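Local coordinates for delta-aminolevulinic acid dehydratase (Toxoplasma gondii ME49, PDB 3OBK), which catalyses the asymmetric condensation of two molecules of 5-aminolevulinic acid to porphobilinogen, an early step of tetrapyrrole biosynthesis, at residues A[133-138]-A[166-171]; A[178-183]-A[205-210]; A[46-51]-A[65-70]. All coordinates share one frame; numbering follows the deposited sequence.

Overall arrangement
All three contacts are buried and reach one curled sheet, the barrel of a TIM-barrel family. Contact 1 packs an outer helix on strand 130-135, contact 2 pairs two neighbouring barrel strands, and contact 3 joins strand 46-53 to a short extra strand at 68-70. Every touching residue of contact 1 is buried, whereas contact 3 includes the partly exposed S68 and R69. Contacts 1 and 2 have centres 9 Å apart and touch directly, since strands 130-135 and 179-182 lie side by side; both reach porphobilinogen. The chemistry differs accordingly: a side-chain amide holds a strand end in contact 1, regular main-chain bonds dominate contact 2, and waters and a bound ethanediol bridge much of contact 3.

Contact 1. Residues A[133-138]-A[166-171]; sequences ADVALD and CKQAIT. With PBG (3-[5-(aminomethyl)-4-(carboxymethyl)-1H-pyrrol-3-yl]propanoic acid), chain L.
Q168 reaches from helix 158-175 to the end of strand 130-135 and holds A136 by its backbone, an instance of the strand-helix packing of a TIM barrel. The axes of the two short segments run nearly antiparallel, 8.8 Å apart. Contact is densest around the carboxamide, where Q168 OE1 accepts from A136 N at 2.9 Å, with 158° at the hydrogen. Q168 NE2 returns a weak bond to A136 O at 3.4 Å, and the pair is consistent with this rotation of the amide. Q168 CG lies anti to its own backbone nitrogen (chi1 -173°) and the chain beyond is extended, which carries the amide across to the strand. V135 lies alongside, pointing the other way: its CG1 comes within 3.4 Å of Q168 OE1, and its CG2 rests 4.2 Å from A169 CB. Q168 and V135 account for about two thirds of the 210 Å² buried here. The L137 flank is looser, CD2 staying 4.3 Å from Q168 OE1, and the partly exposed K167, I170 and T171 make no contact with 133-138. On the ligand side D134 OD1, hydrogen-bonded to S183 OG, also accepts a weak bond from PBG NA, 3.4 Å long and almost straight at 171°.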
loop_
_atom_site.group_PDB
_atom_site.type_symbol
_atom_site.label_atom_id
_atom_site.label_comp_id
_atom_site.label_asym_id
_atom_site.label_seq_id
_atom_site.Cartn_x
_atom_site.Cartn_y
_atom_site.Cartn_z
ATOM N N ALA A 133 -25.148 9.986 -26.538
ATOM C CA ALA A 133 -24.883 10.977 -27.587
ATOM C C ALA A 133 -23.560 11.649 -27.275
ATOM O O ALA A 133 -23.304 11.995 -26.136
ATOM C CB ALA A 133 -25.981 11.994 -27.630
ATOM N N ASP A 134 -22.717 11.844 -28.278
ATOM C CA ASP A 134 -21.461 12.518 -28.068
ATOM C C ASP A 134 -21.715 14.009 -27.769
ATOM O O ASP A 134 -22.728 14.570 -28.207
ATOM C CB ASP A 134 -20.600 12.348 -29.312
ATOM C CG ASP A 134 -19.194 12.841 -29.123
ATOM O OD1 ASP A 134 -18.289 12.006 -28.825
ATOM O OD2 ASP A 134 -18.995 14.074 -29.279
ATOM N N VAL A 135 -20.814 14.621 -26.989
ATOM C CA VAL A 135 -20.795 16.072 -26.785
ATOM C C VAL A 135 -19.415 16.579 -27.182
ATOM O O VAL A 135 -18.396 16.111 -26.687
ATOM C CB VAL A 135 -21.157 16.475 -25.349
ATOM C CG1 VAL A 135 -20.934 17.986 -25.113
ATOM C CG2 VAL A 135 -22.604 16.061 -25.039
ATOM N N ALA A 136 -19.401 17.525 -28.104
ATOM C CA ALA A 136 -18.186 17.972 -28.777
ATOM C C ALA A 136 -18.616 18.665 -30.045
ATOM O O ALA A 136 -19.644 18.317 -30.650
ATOM C CB ALA A 136 -17.236 16.823 -29.096
ATOM N N LEU A 137 -17.854 19.668 -30.432
ATOM C CA LEU A 137 -18.283 20.520 -31.528
ATOM C C LEU A 137 -17.741 20.045 -32.844
ATOM O O LEU A 137 -18.075 20.598 -33.852
ATOM C CB LEU A 137 -17.833 21.952 -31.295
ATOM C CG LEU A 137 -18.298 22.560 -29.982
ATOM C CD1 LEU A 137 -17.867 24.018 -29.911
ATOM C CD2 LEU A 137 -19.794 22.454 -29.807
ATOM N N ASP A 138 -16.891 19.034 -32.867
ATOM C CA ASP A 138 -16.189 18.796 -34.123
ATOM C C ASP A 138 -17.080 18.351 -35.252
ATOM O O ASP A 138 -16.791 18.668 -36.383
ATOM C CB ASP A 138 -14.919 17.925 -34.024
ATOM C CG ASP A 138 -15.045 16.739 -33.108
ATOM O OD1 ASP A 138 -15.623 16.837 -32.001
ATOM O OD2 ASP A 138 -14.439 15.713 -33.482
ATOM N N CYS A 166 -22.386 22.890 -22.913
ATOM C CA CYS A 166 -23.517 22.894 -21.998
ATOM C C CYS A 166 -24.828 23.007 -22.765
ATOM O O CYS A 166 -25.802 22.312 -22.443
ATOM C CB CYS A 166 -23.403 23.993 -20.953
ATOM S SG CYS A 166 -22.080 23.669 -19.726
ATOM N N LYS A 167 -24.850 23.829 -23.803
ATOM C CA LYS A 167 -26.070 23.963 -24.581
ATOM C C LYS A 167 -26.334 22.676 -25.315
ATOM O O LYS A 167 -27.448 22.207 -25.325
ATOM C CB LYS A 167 -25.990 25.113 -25.585
ATOM C CG LYS A 167 -26.017 26.507 -24.977
ATOM C CD LYS A 167 -25.668 27.477 -26.077
ATOM C CE LYS A 167 -25.767 28.918 -25.683
ATOM N NZ LYS A 167 -25.851 29.735 -26.949
ATOM N N GLN A 168 -25.296 22.118 -25.924
ATOM C CA GLN A 168 -25.387 20.851 -26.620
ATOM C C GLN A 168 -25.886 19.747 -25.733
ATOM O O GLN A 168 -26.792 19.003 -26.137
ATOM C CB GLN A 168 -24.051 20.410 -27.213
ATOM C CG GLN A 168 -24.174 19.157 -28.092
ATOM C CD GLN A 168 -22.861 18.700 -28.654
ATOM O OE1 GLN A 168 -21.805 19.086 -28.164
ATOM N NE2 GLN A 168 -22.914 17.884 -29.693
ATOM N N ALA A 169 -25.300 19.614 -24.549
ATOM C CA ALA A 169 -25.742 18.546 -23.628
ATOM C C ALA A 169 -27.215 18.695 -23.223
ATOM O O ALA A 169 -27.900 17.693 -23.080
ATOM C CB ALA A 169 -24.825 18.428 -22.354
ATOM N N ILE A 170 -27.697 19.926 -23.039
ATOM C CA ILE A 170 -29.096 20.133 -22.665
ATOM C C ILE A 170 -30.035 19.699 -23.835
ATOM O O ILE A 170 -30.964 18.928 -23.638
ATOM C CB ILE A 170 -29.369 21.602 -22.176
ATOM C CG1 ILE A 170 -28.863 21.790 -20.726
ATOM C CG2 ILE A 170 -30.846 21.928 -22.213
ATOM C CD1 ILE A 170 -28.669 23.243 -20.274
ATOM N N THR A 171 -29.744 20.143 -25.045
ATOM C CA THR A 171 -30.508 19.753 -26.203
ATOM C C THR A 171 -30.643 18.239 -26.369
ATOM O O THR A 171 -31.728 17.735 -26.677
ATOM C CB THR A 171 -29.885 20.335 -27.492
ATOM O OG1 THR A 171 -29.772 21.760 -27.367
ATOM C CG2 THR A 171 -30.758 20.041 -28.662
HETATM C CHA PBG L . -15.093 13.722 -31.508
HETATM C C1A PBG L . -14.906 12.242 -31.574
HETATM C C2A PBG L . -13.867 11.567 -32.208
HETATM C C3A PBG L . -14.107 10.221 -32.003
HETATM C C4A PBG L . -15.218 10.121 -31.185
HETATM N NA PBG L . -15.701 11.351 -30.963
HETATM C C5A PBG L . -12.790 12.125 -33.107
HETATM C C6A PBG L . -11.763 12.960 -32.475
HETATM O O1A PBG L . -12.042 13.446 -31.347
HETATM O O2A PBG L . -10.707 13.230 -33.091
HETATM C C7A PBG L . -13.305 9.112 -32.566
HETATM C C8A PBG L . -13.889 7.752 -32.482
HETATM C C9A PBG L . -13.275 6.685 -33.288
HETATM O O3A PBG L . -13.968 5.706 -33.551
HETATM O O4A PBG L . -12.231 6.832 -33.942
HETATM N N1 PBG L . -14.995 14.359 -30.235
#

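Contact 2. Residues A[178-183]-A[205-210]; sequences DMVCPS and TSILAY. With PBG (3-[5-(aminomethyl)-4-(carboxymethyl)-1H-pyrrol-3-yl]propanoic acid), chain L.
The Y210 ring carries S183 on one face: S183 CB stands 3.7 Å from the ring centroid and 13° off its normal, a CH-pi contact centred over the ring. The carbonyl oxygens of P182 and C181 approach obliquely, P182 O lying 3.2 Å from Y210 CD1, and C181 CB packs against CE1. K213 adds a cation-pi interaction. The strands pair in parallel within a beta-alpha-beta unit, strand 179-182, helix 189-199, strand 206-213, with segment axes 25° apart. Main-chain bonds secure it: S206 N to D178 O, V180 N to S206 O at 2.9 Å, and L208 N to V180 O at 2.9 Å. The last, Y210 N to P182 O, stretches to 3.5 Å and is weak. M179 bends at chi3 and crosses L208 obliquely, its CE 3.5 Å from L208 CB. S206 OG is bonded to K28 of a second subunit. S183 OG, set between backbone N and carbonyl carbon (chi1 61°), meets D134 OD1 and accepts from PBG N1 at a modelled 2.5 Å, a length too short to be taken as exact. This chemistry is consistent with a serine oriented toward the product's amine by its ring contact and its bond to D134.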
loop_
_atom_site.group_PDB
_atom_site.type_symbol
_atom_site.label_atom_id
_atom_site.label_comp_id
_atom_site.label_asym_id
_atom_site.label_seq_id
_atom_site.Cartn_x
_atom_site.Cartn_y
_atom_site.Cartn_z
ATOM N N ASP A 178 -29.979 9.225 -23.005
ATOM C CA ASP A 178 -29.863 8.656 -21.657
ATOM C C ASP A 178 -28.564 9.081 -21.001
ATOM O O ASP A 178 -28.530 9.362 -19.787
ATOM C CB ASP A 178 -29.927 7.140 -21.718
ATOM C CG ASP A 178 -31.268 6.646 -22.208
ATOM O OD1 ASP A 178 -32.232 6.668 -21.410
ATOM O OD2 ASP A 178 -31.368 6.255 -23.393
ATOM N N MET A 179 -27.504 9.111 -21.815
ATOM C CA MET A 179 -26.192 9.566 -21.417
ATOM C C MET A 179 -25.693 10.612 -22.402
ATOM O O MET A 179 -25.818 10.434 -23.605
ATOM C CB MET A 179 -25.168 8.417 -21.459
ATOM C CG MET A 179 -25.461 7.129 -20.683
ATOM S SD MET A 179 -23.914 6.172 -20.248
ATOM C CE MET A 179 -23.194 7.337 -19.078
ATOM N N VAL A 180 -25.076 11.678 -21.910
ATOM C CA VAL A 180 -24.243 12.523 -22.774
ATOM C C VAL A 180 -22.785 12.126 -22.520
ATOM O O VAL A 180 -22.398 11.829 -21.394
ATOM C CB VAL A 180 -24.514 14.032 -22.562
ATOM C CG1 VAL A 180 -26.004 14.351 -22.852
ATOM C CG2 VAL A 180 -24.153 14.461 -21.163
ATOM N N CYS A 181 -21.992 12.112 -23.585
ATOM C CA CYS A 181 -20.607 11.638 -23.559
ATOM C C CYS A 181 -19.647 12.695 -24.078
ATOM O O CYS A 181 -19.364 12.730 -25.275
ATOM C CB CYS A 181 -20.502 10.388 -24.420
ATOM S SG CYS A 181 -21.773 9.167 -23.995
ATOM N N PRO A 182 -19.156 13.574 -23.187
ATOM C CA PRO A 182 -18.319 14.650 -23.671
ATOM C C PRO A 182 -16.937 14.173 -24.045
ATOM O O PRO A 182 -16.170 13.783 -23.176
ATOM C CB PRO A 182 -18.269 15.651 -22.499
ATOM C CG PRO A 182 -19.187 15.127 -21.428
ATOM C CD PRO A 182 -19.594 13.744 -21.795
ATOM N N SER A 183 -16.612 14.260 -25.331
ATOM C CA SER A 183 -15.345 13.765 -25.865
ATOM C C SER A 183 -14.390 14.898 -26.220
ATOM O O SER A 183 -13.404 14.688 -26.933
ATOM C CB SER A 183 -15.614 12.945 -27.108
ATOM O OG SER A 183 -16.223 13.754 -28.093
ATOM N N THR A 205 -30.151 12.342 -16.385
ATOM C CA THR A 205 -29.283 12.176 -17.515
ATOM C C THR A 205 -27.856 11.967 -17.034
ATOM O O THR A 205 -27.325 12.773 -16.267
ATOM C CB THR A 205 -29.340 13.410 -18.422
ATOM O OG1 THR A 205 -30.685 13.622 -18.865
ATOM C CG2 THR A 205 -28.460 13.235 -19.645
ATOM N N SER A 206 -27.237 10.893 -17.504
ATOM C CA SER A 206 -25.880 10.511 -17.110
ATOM C C SER A 206 -24.800 11.182 -17.936
ATOM O O SER A 206 -25.054 11.729 -19.009
ATOM C CB SER A 206 -25.704 9.007 -17.235
ATOM O OG SER A 206 -26.654 8.320 -16.441
ATOM N N ILE A 207 -23.584 11.152 -17.403
ATOM C CA ILE A 207 -22.427 11.689 -18.088
ATOM C C ILE A 207 -21.381 10.578 -18.167
ATOM O O ILE A 207 -20.883 10.125 -17.157
ATOM C CB ILE A 207 -21.854 12.898 -17.354
ATOM C CG1 ILE A 207 -22.828 14.075 -17.422
ATOM C CG2 ILE A 207 -20.499 13.329 -17.949
ATOM C CD1 ILE A 207 -22.484 15.236 -16.483
ATOM N N LEU A 208 -21.094 10.126 -19.380
ATOM C CA LEU A 208 -19.956 9.252 -19.631
ATOM C C LEU A 208 -18.755 10.150 -19.993
ATOM O O LEU A 208 -18.676 10.710 -21.101
ATOM C CB LEU A 208 -20.300 8.260 -20.731
ATOM C CG LEU A 208 -19.287 7.316 -21.419
ATOM C CD1 LEU A 208 -18.141 6.853 -20.551
ATOM C CD2 LEU A 208 -20.076 6.121 -22.013
ATOM N N ALA A 209 -17.850 10.331 -19.035
ATOM C CA ALA A 209 -16.769 11.306 -19.211
ATOM C C ALA A 209 -15.632 10.633 -19.933
ATOM O O ALA A 209 -15.159 9.585 -19.506
ATOM C CB ALA A 209 -16.309 11.858 -17.847
ATOM N N TYR A 210 -15.201 11.203 -21.046
ATOM C CA TYR A 210 -13.946 10.780 -21.667
ATOM C C TYR A 210 -12.842 11.449 -20.863
ATOM O O TYR A 210 -12.548 12.590 -21.112
ATOM C CB TYR A 210 -13.870 11.227 -23.109
ATOM C CG TYR A 210 -14.728 10.492 -24.090
ATOM C CD1 TYR A 210 -16.069 10.729 -24.178
ATOM C CD2 TYR A 210 -14.170 9.613 -24.997
ATOM C CE1 TYR A 210 -16.868 10.068 -25.132
ATOM C CE2 TYR A 210 -14.947 8.946 -25.945
ATOM C CZ TYR A 210 -16.301 9.173 -26.013
ATOM O OH TYR A 210 -17.074 8.516 -26.979
HETATM C CHA PBG L . -15.093 13.722 -31.508
HETATM C C1A PBG L . -14.906 12.242 -31.574
HETATM C C2A PBG L . -13.867 11.567 -32.208
HETATM C C3A PBG L . -14.107 10.221 -32.003
HETATM C C4A PBG L . -15.218 10.121 -31.185
HETATM N NA PBG L . -15.701 11.351 -30.963
HETATM C C5A PBG L . -12.790 12.125 -33.107
HETATM C C6A PBG L . -11.763 12.960 -32.475
HETATM O O1A PBG L . -12.042 13.446 -31.347
HETATM O O2A PBG L . -10.707 13.230 -33.091
HETATM C C7A PBG L . -13.305 9.112 -32.566
HETATM C C8A PBG L . -13.889 7.752 -32.482
HETATM C C9A PBG L . -13.275 6.685 -33.288
HETATM O O3A PBG L . -13.968 5.706 -33.551
HETATM O O4A PBG L . -12.231 6.832 -33.942
HETATM N N1 PBG L . -14.995 14.359 -30.235
#

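Contact 3. Residues A[46-51]-A[65-70]; sequences LIYPLF and PGQSRL. With EDO (1,2-ethanediol), chain O.
F51 and L70 share the single direct hydrogen bond between two segments whose strand axes diverge by 72°: L70 N donates to F51 O at 2.8 Å, with 159° at the hydrogen but from 38° above the carbonyl plane. L70 CB lies 3.2 Å from F51 O, with CG next nearest. L50 and L70 pass at a slant, CD2 of L50 lying 4.1 Å from CD1 of L70, while L50 CD2 also lies over one face of the Y48 ring, toward its rim. Strand 46-53 is a barrel strand of the TIM-barrel fold, flanked by parallel strands 89-95 and 328-331; 68-70 is an additional strand at its C-terminal half. The side chain of F51 is about 6 Å from the bound porphobilinogen. Y48 and Q67 approach from opposite directions, ring and amide planes steeply turned, with water between them. One water donates to Y48 OH and accepts from Q67 NE2 at 3.1 Å; a second donates to P49 O and to Q67 OE1 at 2.7 Å. Y48 OH is further bonded to E78, and Q67 NE2 to Y296. Ethanediol, probably from the crystallisation liquor, donates through O1 to G66 O and accepts at O2 from S68 N, 2.9 Å away.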
loop_
_atom_site.group_PDB
_atom_site.type_symbol
_atom_site.label_atom_id
_atom_site.label_comp_id
_atom_site.label_asym_id
_atom_site.label_seq_id
_atom_site.Cartn_x
_atom_site.Cartn_y
_atom_site.Cartn_z
ATOM N N LEU A 46 -21.375 -4.538 -24.325
ATOM C CA LEU A 46 -20.900 -3.872 -25.539
ATOM C C LEU A 46 -21.779 -2.661 -25.901
ATOM O O LEU A 46 -23.005 -2.709 -25.776
ATOM C CB LEU A 46 -20.862 -4.854 -26.714
ATOM C CG LEU A 46 -20.131 -6.189 -26.474
ATOM C CD1 LEU A 46 -20.160 -7.099 -27.703
ATOM C CD2 LEU A 46 -18.658 -5.980 -25.948
ATOM N N ILE A 47 -21.119 -1.585 -26.331
ATOM C CA ILE A 47 -21.748 -0.383 -26.826
ATOM C C ILE A 47 -21.496 -0.322 -28.336
ATOM O O ILE A 47 -20.349 -0.455 -28.790
ATOM C CB ILE A 47 -21.139 0.874 -26.160
ATOM C CG1 ILE A 47 -21.202 0.783 -24.635
ATOM C CG2 ILE A 47 -21.859 2.069 -26.574
ATOM C CD1 ILE A 47 -20.453 1.860 -23.927
ATOM N N TYR A 48 -22.547 -0.101 -29.116
ATOM C CA TYR A 48 -22.433 -0.124 -30.567
ATOM C C TYR A 48 -22.509 1.298 -31.115
ATOM O O TYR A 48 -23.533 1.971 -30.962
ATOM C CB TYR A 48 -23.578 -0.978 -31.139
ATOM C CG TYR A 48 -23.537 -1.288 -32.626
ATOM C CD1 TYR A 48 -22.338 -1.358 -33.309
ATOM C CD2 TYR A 48 -24.703 -1.569 -33.330
ATOM C CE1 TYR A 48 -22.292 -1.666 -34.654
ATOM C CE2 TYR A 48 -24.671 -1.902 -34.697
ATOM C CZ TYR A 48 -23.446 -1.941 -35.344
ATOM O OH TYR A 48 -23.324 -2.217 -36.677
ATOM N N PRO A 49 -21.431 1.773 -31.752
ATOM C CA PRO A 49 -21.465 3.143 -32.230
ATOM C C PRO A 49 -21.852 3.256 -33.704
ATOM O O PRO A 49 -21.284 2.555 -34.539
ATOM C CB PRO A 49 -20.020 3.643 -31.999
ATOM C CG PRO A 49 -19.249 2.491 -31.438
ATOM C CD PRO A 49 -20.061 1.260 -31.801
ATOM N N LEU A 50 -22.811 4.138 -33.992
ATOM C CA LEU A 50 -23.362 4.272 -35.338
ATOM C C LEU A 50 -23.328 5.712 -35.838
ATOM O O LEU A 50 -23.252 6.671 -35.054
ATOM C CB LEU A 50 -24.800 3.770 -35.386
ATOM C CG LEU A 50 -25.005 2.303 -34.981
ATOM C CD1 LEU A 50 -26.457 2.033 -34.692
ATOM C CD2 LEU A 50 -24.436 1.368 -36.078
ATOM N N PHE A 51 -23.370 5.820 -37.163
ATOM C CA PHE A 51 -23.325 7.080 -37.855
ATOM C C PHE A 51 -24.604 7.259 -38.612
ATOM O O PHE A 51 -25.037 6.340 -39.332
ATOM C CB PHE A 51 -22.188 7.075 -38.865
ATOM C CG PHE A 51 -20.857 6.875 -38.253
ATOM C CD1 PHE A 51 -20.193 7.938 -37.655
ATOM C CD2 PHE A 51 -20.273 5.624 -38.234
ATOM C CE1 PHE A 51 -18.952 7.737 -37.070
ATOM C CE2 PHE A 51 -19.045 5.433 -37.657
ATOM C CZ PHE A 51 -18.384 6.478 -37.073
ATOM N N PRO A 65 -14.801 -0.654 -43.293
ATOM C CA PRO A 65 -15.580 -1.593 -44.108
ATOM C C PRO A 65 -16.615 -2.340 -43.286
ATOM O O PRO A 65 -16.294 -2.796 -42.178
ATOM C CB PRO A 65 -14.512 -2.581 -44.619
ATOM C CG PRO A 65 -13.197 -1.879 -44.435
ATOM C CD PRO A 65 -13.376 -1.031 -43.236
ATOM N N GLY A 66 -17.829 -2.468 -43.820
ATOM C CA GLY A 66 -18.960 -2.990 -43.071
ATOM C C GLY A 66 -19.817 -1.930 -42.369
ATOM O O GLY A 66 -20.994 -2.188 -42.109
ATOM N N GLN A 67 -19.244 -0.760 -42.052
ATOM C CA GLN A 67 -19.979 0.347 -41.422
ATOM C C GLN A 67 -20.371 1.430 -42.423
ATOM O O GLN A 67 -19.630 1.719 -43.358
ATOM C CB GLN A 67 -19.141 1.017 -40.341
ATOM C CG GLN A 67 -18.580 0.096 -39.280
ATOM C CD GLN A 67 -19.648 -0.749 -38.639
ATOM O OE1 GLN A 67 -20.648 -0.222 -38.123
ATOM N NE2 GLN A 67 -19.452 -2.064 -38.665
ATOM N N SER A 68 -21.515 2.063 -42.208
ATOM C CA SER A 68 -22.040 3.007 -43.174
ATOM C C SER A 68 -22.471 4.313 -42.530
ATOM O O SER A 68 -22.731 4.368 -41.313
ATOM C CB SER A 68 -23.253 2.395 -43.865
ATOM O OG SER A 68 -22.886 1.460 -44.886
ATOM N N ARG A 69 -22.569 5.356 -43.356
ATOM C CA ARG A 69 -23.363 6.518 -42.988
ATOM C C ARG A 69 -24.807 6.122 -43.199
ATOM O O ARG A 69 -25.239 5.984 -44.331
ATOM C CB ARG A 69 -23.055 7.741 -43.833
ATOM C CG ARG A 69 -21.664 8.254 -43.683
ATOM C CD ARG A 69 -21.505 9.495 -44.472
ATOM N NE ARG A 69 -20.154 10.038 -44.414
ATOM C CZ ARG A 69 -19.589 10.781 -45.375
ATOM N NH1 ARG A 69 -20.246 11.077 -46.486
ATOM N NH2 ARG A 69 -18.346 11.226 -45.218
ATOM N N LEU A 70 -25.550 5.967 -42.110
ATOM C CA LEU A 70 -26.912 5.450 -42.192
ATOM C C LEU A 70 -27.961 6.555 -42.376
ATOM O O LEU A 70 -27.899 7.617 -41.763
ATOM C CB LEU A 70 -27.248 4.607 -40.963
ATOM C CG LEU A 70 -26.358 3.384 -40.747
ATOM C CD1 LEU A 70 -26.460 2.863 -39.325
ATOM C CD2 LEU A 70 -26.643 2.278 -41.749
HETATM C C1 EDO O . -24.296 -1.215 -41.037
HETATM O O1 EDO O . -23.600 -1.238 -42.308
HETATM C C2 EDO O . -23.571 -0.393 -39.958
HETATM O O2 EDO O . -23.459 1.011 -40.283
HETATM O O HOH W 1 -21.597 -4.147 -37.776
HETATM O O HOH W 2 -20.998 2.305 -37.231
HETATM O O HOH W 3 -23.006 3.312 -38.651
#